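Local atomic coordinates of esterase E25 (Uncultured bacterium, PDB entry 4Q05), a protein that probably hydrolyses carboxylic esters as a dimeric alpha/beta-hydrolase-fold esterase of the bacterial hormone-sensitive lipase family. Residues N210-G214 / L280-L284; V216-I220 / G286-P292. All blocks are in the same frame, centred on the assembly; numbering follows the deposited sequence.

Both contacts pair helix 206-221 with the loop that runs from helix 262-271 to strand 294-299, within the alpha/beta hydrolase fold. The segments alternate along the chain: 210-214 and 216-220 follow each other on the helix, then 280-284 and 286-292 along the loop, so the loop follows the helix in the same sequence order. The centres of the two interactions are about 10 Å apart, and the sites meet directly: P283 O of interaction 1 lies 2.9 Å from Q217 NE2 of interaction 2, a probable hydrogen bond. Interaction 1 is the more buried and nearer the chain centre; interaction 2 continues the same helix-loop packing toward the surface.

Interaction 1 (N210-G214 / L280-L284); sequences NLTMG and LVSPL
With chi1 of N210 at 179°, its CG stands opposite the backbone N and the amide reaches across to the 280-284 loop, while chi1 of M213 at -66° sends the thioether toward L284. Helix 206-221 belongs to the alpha/beta hydrolase fold, and a probable nucleophile elbow (G204, S206, G208) lies near N210. N210 ND2 donates to V281 O over 2.8 Å. The bond is fairly straight, 162° at the hydrogen, and V281 O sits almost in the amide plane of N210, although the amide nitrogen is tilted well out of the plane of that carbonyl. G236 O takes a second bond from ND2, and Y270 OH is bonded to OD1, so both ends of the buried amide are held and its rotation is fixed. A water bridges OD1 of N210, at 2.8 Å, and L280 O. The ring of P283 packs over one face of this amide, with its CG 3.6 Å from N210 OD1. An alanine at N210 is likely to leave V281 O and G236 O without their shared donor and to open a gap beside the proline ring. One turn along the helix from N210, M213 meets the same proline: its CB touches P283 CB at 3.6 Å, and M213 CE, beyond the bend at chi3, ends 4.0 Å from L284 N.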
ATOM      1  N   ASN A 210      15.606  -9.618  -1.670  1.00 26.23           N
ATOM      2  CA  ASN A 210      15.526 -10.703  -2.631  1.00 28.05           C
ATOM      3  C   ASN A 210      16.210 -11.957  -2.075  1.00 25.34           C
ATOM      4  O   ASN A 210      15.622 -13.031  -2.063  1.00 27.54           O
ATOM      5  CB  ASN A 210      16.137 -10.274  -3.980  1.00 25.25           C
ATOM      6  CG  ASN A 210      16.104 -11.380  -5.015  1.00 28.36           C
ATOM      7  OD1 ASN A 210      16.615 -12.479  -4.780  1.00 29.73           O
ATOM      8  ND2 ASN A 210      15.507 -11.095  -6.171  1.00 23.41           N
ATOM      9  N   LEU A 211      17.441 -11.813  -1.591  1.00 30.76           N
ATOM     10  CA  LEU A 211      18.151 -12.943  -0.970  1.00 28.10           C
ATOM     11  C   LEU A 211      17.397 -13.457   0.244  1.00 26.66           C
ATOM     12  O   LEU A 211      17.344 -14.661   0.493  1.00 27.62           O
ATOM     13  CB  LEU A 211      19.559 -12.545  -0.529  1.00 27.22           C
ATOM     14  CG  LEU A 211      20.518 -12.069  -1.611  1.00 29.64           C
ATOM     15  CD1 LEU A 211      21.768 -11.498  -0.946  1.00 26.55           C
ATOM     16  CD2 LEU A 211      20.843 -13.202  -2.596  1.00 29.34           C
ATOM     17  N   THR A 212      16.818 -12.540   1.009  1.00 24.74           N
ATOM     18  CA  THR A 212      16.069 -12.932   2.199  1.00 29.85           C
ATOM     19  C   THR A 212      14.902 -13.844   1.816  1.00 28.60           C
ATOM     20  O   THR A 212      14.715 -14.919   2.380  1.00 27.61           O
ATOM     21  CB  THR A 212      15.581 -11.696   2.984  1.00 24.97           C
ATOM     22  OG1 THR A 212      16.710 -11.081   3.610  1.00 25.65           O
ATOM     23  CG2 THR A 212      14.585 -12.087   4.064  1.00 24.52           C
ATOM     24  N   MET A 213      14.122 -13.415   0.837  1.00 25.64           N
ATOM     25  CA  MET A 213      13.013 -14.234   0.369  1.00 26.68           C
ATOM     26  C   MET A 213      13.509 -15.592  -0.148  1.00 28.34           C
ATOM     27  O   MET A 213      12.936 -16.634   0.163  1.00 25.36           O
ATOM     28  CB  MET A 213      12.229 -13.492  -0.719  1.00 23.54           C
ATOM     29  CG  MET A 213      11.506 -12.237  -0.199  1.00 22.59           C
ATOM     30  SD  MET A 213      10.671 -11.389  -1.552  1.00 25.42           S
ATOM     31  CE  MET A 213       9.342 -12.546  -1.924  1.00 20.72           C
ATOM     32  N   GLY A 214      14.575 -15.575  -0.946  1.00 27.93           N
ATOM     33  CA  GLY A 214      15.120 -16.810  -1.480  1.00 28.04           C
ATOM     34  C   GLY A 214      15.626 -17.735  -0.391  1.00 28.50           C
ATOM     35  O   GLY A 214      15.412 -18.944  -0.432  1.00 30.16           O
ATOM     36  N   LEU A 280      14.438 -18.258  -8.370  1.00 29.54           N
ATOM     37  CA  LEU A 280      15.732 -18.025  -7.759  1.00 29.96           C
ATOM     38  C   LEU A 280      16.177 -16.587  -8.030  1.00 28.75           C
ATOM     39  O   LEU A 280      16.918 -16.006  -7.243  1.00 32.10           O
ATOM     40  CB  LEU A 280      16.764 -19.045  -8.248  1.00 36.95           C
ATOM     41  CG  LEU A 280      16.494 -20.492  -7.815  1.00 41.52           C
ATOM     42  CD1 LEU A 280      17.489 -21.456  -8.458  1.00 43.58           C
ATOM     43  CD2 LEU A 280      16.532 -20.615  -6.298  1.00 41.36           C
ATOM     44  N   VAL A 281      15.701 -16.024  -9.141  1.00 26.41           N
ATOM     45  CA  VAL A 281      15.994 -14.640  -9.510  1.00 24.64           C
ATOM     46  C   VAL A 281      14.931 -13.674  -8.971  1.00 30.58           C
ATOM     47  O   VAL A 281      15.245 -12.571  -8.518  1.00 26.28           O
ATOM     48  CB  VAL A 281      16.048 -14.490 -11.038  1.00 29.48           C
ATOM     49  CG1 VAL A 281      16.264 -13.041 -11.427  1.00 28.19           C
ATOM     50  CG2 VAL A 281      17.145 -15.388 -11.635  1.00 28.48           C
ATOM     51  N   SER A 282      13.668 -14.090  -9.047  1.00 23.48           N
ATOM     52  CA  SER A 282      12.548 -13.255  -8.616  1.00 24.01           C
ATOM     53  C   SER A 282      11.686 -14.098  -7.702  1.00 26.11           C
ATOM     54  O   SER A 282      10.764 -14.769  -8.162  1.00 25.06           O
ATOM     55  CB  SER A 282      11.743 -12.813  -9.828  1.00 25.89           C
ATOM     56  OG  SER A 282      12.510 -11.941 -10.645  1.00 24.18           O
ATOM     57  N   PRO A 283      12.026 -14.113  -6.407  1.00 23.22           N
ATOM     58  CA  PRO A 283      11.429 -15.026  -5.429  1.00 23.98           C
ATOM     59  C   PRO A 283       9.908 -14.874  -5.265  1.00 23.93           C
ATOM     60  O   PRO A 283       9.281 -15.788  -4.728  1.00 24.33           O
ATOM     61  CB  PRO A 283      12.137 -14.658  -4.116  1.00 24.00           C
ATOM     62  CG  PRO A 283      13.343 -13.934  -4.494  1.00 29.92           C
ATOM     63  CD  PRO A 283      13.115 -13.304  -5.835  1.00 28.01           C
ATOM     64  N   LEU A 284       9.337 -13.750  -5.688  1.00 25.54           N
ATOM     65  CA  LEU A 284       7.884 -13.577  -5.665  1.00 22.99           C
ATOM     66  C   LEU A 284       7.199 -14.740  -6.387  1.00 29.25           C
ATOM     67  O   LEU A 284       6.081 -15.129  -6.042  1.00 26.85           O
ATOM     68  CB  LEU A 284       7.489 -12.263  -6.344  1.00 21.45           C
ATOM     69  CG  LEU A 284       5.989 -11.996  -6.483  1.00 27.85           C
ATOM     70  CD1 LEU A 284       5.308 -12.071  -5.103  1.00 22.18           C
ATOM     71  CD2 LEU A 284       5.753 -10.645  -7.123  1.00 24.45           C
TER
HETATM   72  O   HOH W   1      16.566 -15.274  -4.487  1.00 33.73           O

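Interaction 2 (V216-I220 / G286-P292); sequences VQHLI and GDLHGFP
Apolar packing between V216, I220 and F291 makes up much of this contact. V216 CG1 sits over the centre of the F291 ring, 3.6 Å from the centroid and only 9° off the ring normal, which meets the geometry of a CH-pi contact. A chi1 of 175° puts this methyl opposite the backbone N of V216, aimed at the loop. The same methyl reaches P292 CD at 3.9 Å. L288 CB lies over the opposite face of the ring, displaced toward its rim, so the phenyl is sandwiched between helix and loop. I220 CD1 adds a contact of 3.7 Å with F291 CD1 and also approaches H289 O, while Q217 CG meets the ring at its edge, close to the ring plane.

The polar link is made by Q217, whose NE2 donates to D287 O over 3.1 Å and also bonds P283 O. D287 O lies near the amide plane of Q217, but NE2 stands well above the plane of the D287 carbonyl. Two backbone acceptors thus grip one amide nitrogen and fix the amide's orientation.

Turns within the loop shape its side of the contact. D287 OD1 accepts from H289 N at 3.0 Å, forming an Asx turn, and from H289 ND1 at 2.7 Å in the plane of the imidazole. A type II turn from L288 to F291 overlaps it; G290 takes the third position with positive phi (86°), where any side chain would be pressed against the preceding carbonyl O and against I220 CD1.

Around this contact, L230 of strand 229-235 touches V216, F291 and P292, whereas L315 of helix 305-317 packs against L288 and F291, joining helix 206-221, the loop, the central sheet and helix 305-317.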
ATOM      1  N   VAL A 216      14.591 -17.836   2.795  1.00 27.38           N
ATOM      2  CA  VAL A 216      13.489 -18.386   3.567  1.00 28.68           C
ATOM      3  C   VAL A 216      12.828 -19.539   2.808  1.00 28.07           C
ATOM      4  O   VAL A 216      12.441 -20.529   3.406  1.00 28.31           O
ATOM      5  CB  VAL A 216      12.453 -17.309   3.943  1.00 28.56           C
ATOM      6  CG1 VAL A 216      11.256 -17.946   4.644  1.00 28.45           C
ATOM      7  CG2 VAL A 216      13.099 -16.268   4.842  1.00 23.63           C
ATOM      8  N   GLN A 217      12.699 -19.402   1.493  1.00 25.52           N
ATOM      9  CA  GLN A 217      12.130 -20.465   0.676  1.00 30.84           C
ATOM     10  C   GLN A 217      12.975 -21.740   0.757  1.00 33.49           C
ATOM     11  O   GLN A 217      12.447 -22.844   0.883  1.00 36.89           O
ATOM     12  CB  GLN A 217      11.980 -19.992  -0.773  1.00 29.21           C
ATOM     13  CG  GLN A 217      10.829 -19.010  -0.931  1.00 29.10           C
ATOM     14  CD  GLN A 217      10.878 -18.249  -2.227  1.00 30.47           C
ATOM     15  OE1 GLN A 217      11.950 -17.952  -2.744  1.00 30.02           O
ATOM     16  NE2 GLN A 217       9.719 -17.915  -2.754  1.00 30.60           N
ATOM     17  N   HIS A 218      14.288 -21.563   0.703  1.00 34.44           N
ATOM     18  CA  HIS A 218      15.240 -22.660   0.857  1.00 35.54           C
ATOM     19  C   HIS A 218      15.090 -23.321   2.232  1.00 40.94           C
ATOM     20  O   HIS A 218      14.927 -24.541   2.329  1.00 38.62           O
ATOM     21  CB  HIS A 218      16.662 -22.130   0.661  1.00 38.56           C
ATOM     22  CG  HIS A 218      17.722 -23.190   0.696  1.00 53.18           C
ATOM     23  ND1 HIS A 218      17.606 -24.388   0.022  1.00 53.21           N
ATOM     24  CD2 HIS A 218      18.931 -23.222   1.309  1.00 51.81           C
ATOM     25  CE1 HIS A 218      18.690 -25.115   0.227  1.00 54.12           C
ATOM     26  NE2 HIS A 218      19.510 -24.429   1.003  1.00 57.74           N
ATOM     27  N   LEU A 219      15.118 -22.512   3.289  1.00 29.63           N
ATOM     28  CA  LEU A 219      14.931 -23.020   4.650  1.00 30.89           C
ATOM     29  C   LEU A 219      13.654 -23.835   4.792  1.00 39.51           C
ATOM     30  O   LEU A 219      13.645 -24.884   5.439  1.00 38.45           O
ATOM     31  CB  LEU A 219      14.906 -21.883   5.669  1.00 30.93           C
ATOM     32  CG  LEU A 219      16.142 -21.001   5.763  1.00 35.18           C
ATOM     33  CD1 LEU A 219      15.877 -19.834   6.708  1.00 27.18           C
ATOM     34  CD2 LEU A 219      17.351 -21.811   6.211  1.00 31.07           C
ATOM     35  N   ILE A 220      12.566 -23.339   4.217  1.00 35.84           N
ATOM     36  CA  ILE A 220      11.295 -24.035   4.320  1.00 37.39           C
ATOM     37  C   ILE A 220      11.380 -25.387   3.622  1.00 39.21           C
ATOM     38  O   ILE A 220      10.887 -26.388   4.140  1.00 43.23           O
ATOM     39  CB  ILE A 220      10.143 -23.186   3.753  1.00 37.41           C
ATOM     40  CG1 ILE A 220       9.848 -22.020   4.697  1.00 32.02           C
ATOM     41  CG2 ILE A 220       8.895 -24.022   3.575  1.00 36.36           C
ATOM     42  CD1 ILE A 220       9.015 -20.924   4.056  1.00 36.06           C
ATOM     43  N   GLY A 286       8.148 -17.761  -6.385  1.00 27.46           N
ATOM     44  CA  GLY A 286       8.252 -18.989  -5.623  1.00 29.35           C
ATOM     45  C   GLY A 286       7.128 -19.082  -4.610  1.00 31.66           C
ATOM     46  O   GLY A 286       6.291 -18.178  -4.500  1.00 27.57           O
ATOM     47  N   ASP A 287       7.128 -20.170  -3.853  1.00 30.62           N
ATOM     48  CA  ASP A 287       6.122 -20.420  -2.831  1.00 31.24           C
ATOM     49  C   ASP A 287       6.391 -19.556  -1.607  1.00 31.65           C
ATOM     50  O   ASP A 287       7.522 -19.477  -1.143  1.00 29.66           O
ATOM     51  CB  ASP A 287       6.168 -21.891  -2.419  1.00 37.10           C
ATOM     52  CG  ASP A 287       4.891 -22.353  -1.715  1.00 37.89           C
ATOM     53  OD1 ASP A 287       4.069 -21.504  -1.298  1.00 35.51           O
ATOM     54  OD2 ASP A 287       4.720 -23.583  -1.579  1.00 44.72           O
ATOM     55  N   LEU A 288       5.349 -18.916  -1.082  1.00 28.67           N
ATOM     56  CA  LEU A 288       5.488 -18.086   0.112  1.00 27.19           C
ATOM     57  C   LEU A 288       4.750 -18.670   1.315  1.00 29.38           C
ATOM     58  O   LEU A 288       4.741 -18.077   2.393  1.00 28.50           O
ATOM     59  CB  LEU A 288       5.002 -16.661  -0.167  1.00 26.18           C
ATOM     60  CG  LEU A 288       5.726 -15.950  -1.312  1.00 25.54           C
ATOM     61  CD1 LEU A 288       5.279 -14.493  -1.422  1.00 20.93           C
ATOM     62  CD2 LEU A 288       7.220 -16.020  -1.102  1.00 27.41           C
ATOM     63  N   HIS A 289       4.131 -19.835   1.148  1.00 28.21           N
ATOM     64  CA  HIS A 289       3.525 -20.495   2.294  1.00 25.71           C
ATOM     65  C   HIS A 289       4.586 -20.812   3.339  1.00 31.03           C
ATOM     66  O   HIS A 289       5.714 -21.158   3.005  1.00 28.63           O
ATOM     67  CB  HIS A 289       2.807 -21.788   1.893  1.00 27.18           C
ATOM     68  CG  HIS A 289       1.563 -21.573   1.090  1.00 31.38           C
ATOM     69  ND1 HIS A 289       1.576 -21.439  -0.284  1.00 27.26           N
ATOM     70  CD2 HIS A 289       0.263 -21.487   1.465  1.00 28.70           C
ATOM     71  CE1 HIS A 289       0.339 -21.276  -0.718  1.00 29.00           C
ATOM     72  NE2 HIS A 289      -0.475 -21.296   0.323  1.00 29.76           N
ATOM     73  N   GLY A 290       4.220 -20.699   4.610  1.00 25.42           N
ATOM     74  CA  GLY A 290       5.153 -21.005   5.676  1.00 27.39           C
ATOM     75  C   GLY A 290       6.037 -19.844   6.076  1.00 29.80           C
ATOM     76  O   GLY A 290       6.805 -19.953   7.029  1.00 27.33           O
ATOM     77  N   PHE A 291       5.947 -18.726   5.365  1.00 27.31           N
ATOM     78  CA  PHE A 291       6.774 -17.574   5.733  1.00 26.64           C
ATOM     79  C   PHE A 291       6.470 -17.093   7.149  1.00 27.98           C
ATOM     80  O   PHE A 291       5.330 -17.133   7.601  1.00 27.64           O
ATOM     81  CB  PHE A 291       6.632 -16.423   4.719  1.00 25.27           C
ATOM     82  CG  PHE A 291       7.693 -16.428   3.642  1.00 29.30           C
ATOM     83  CD1 PHE A 291       7.921 -17.566   2.877  1.00 28.41           C
ATOM     84  CD2 PHE A 291       8.463 -15.301   3.405  1.00 24.08           C
ATOM     85  CE1 PHE A 291       8.901 -17.576   1.890  1.00 29.51           C
ATOM     86  CE2 PHE A 291       9.436 -15.299   2.422  1.00 25.72           C
ATOM     87  CZ  PHE A 291       9.655 -16.440   1.655  1.00 26.46           C
ATOM     88  N   PRO A 292       7.505 -16.635   7.857  1.00 27.38           N
ATOM     89  CA  PRO A 292       7.338 -15.992   9.158  1.00 27.34           C
ATOM     90  C   PRO A 292       6.543 -14.697   8.969  1.00 25.06           C
ATOM     91  O   PRO A 292       6.408 -14.248   7.834  1.00 24.78           O
ATOM     92  CB  PRO A 292       8.780 -15.627   9.560  1.00 27.65           C
ATOM     93  CG  PRO A 292       9.675 -16.329   8.605  1.00 29.17           C
ATOM     94  CD  PRO A 292       8.885 -16.536   7.354  1.00 27.87           C
TER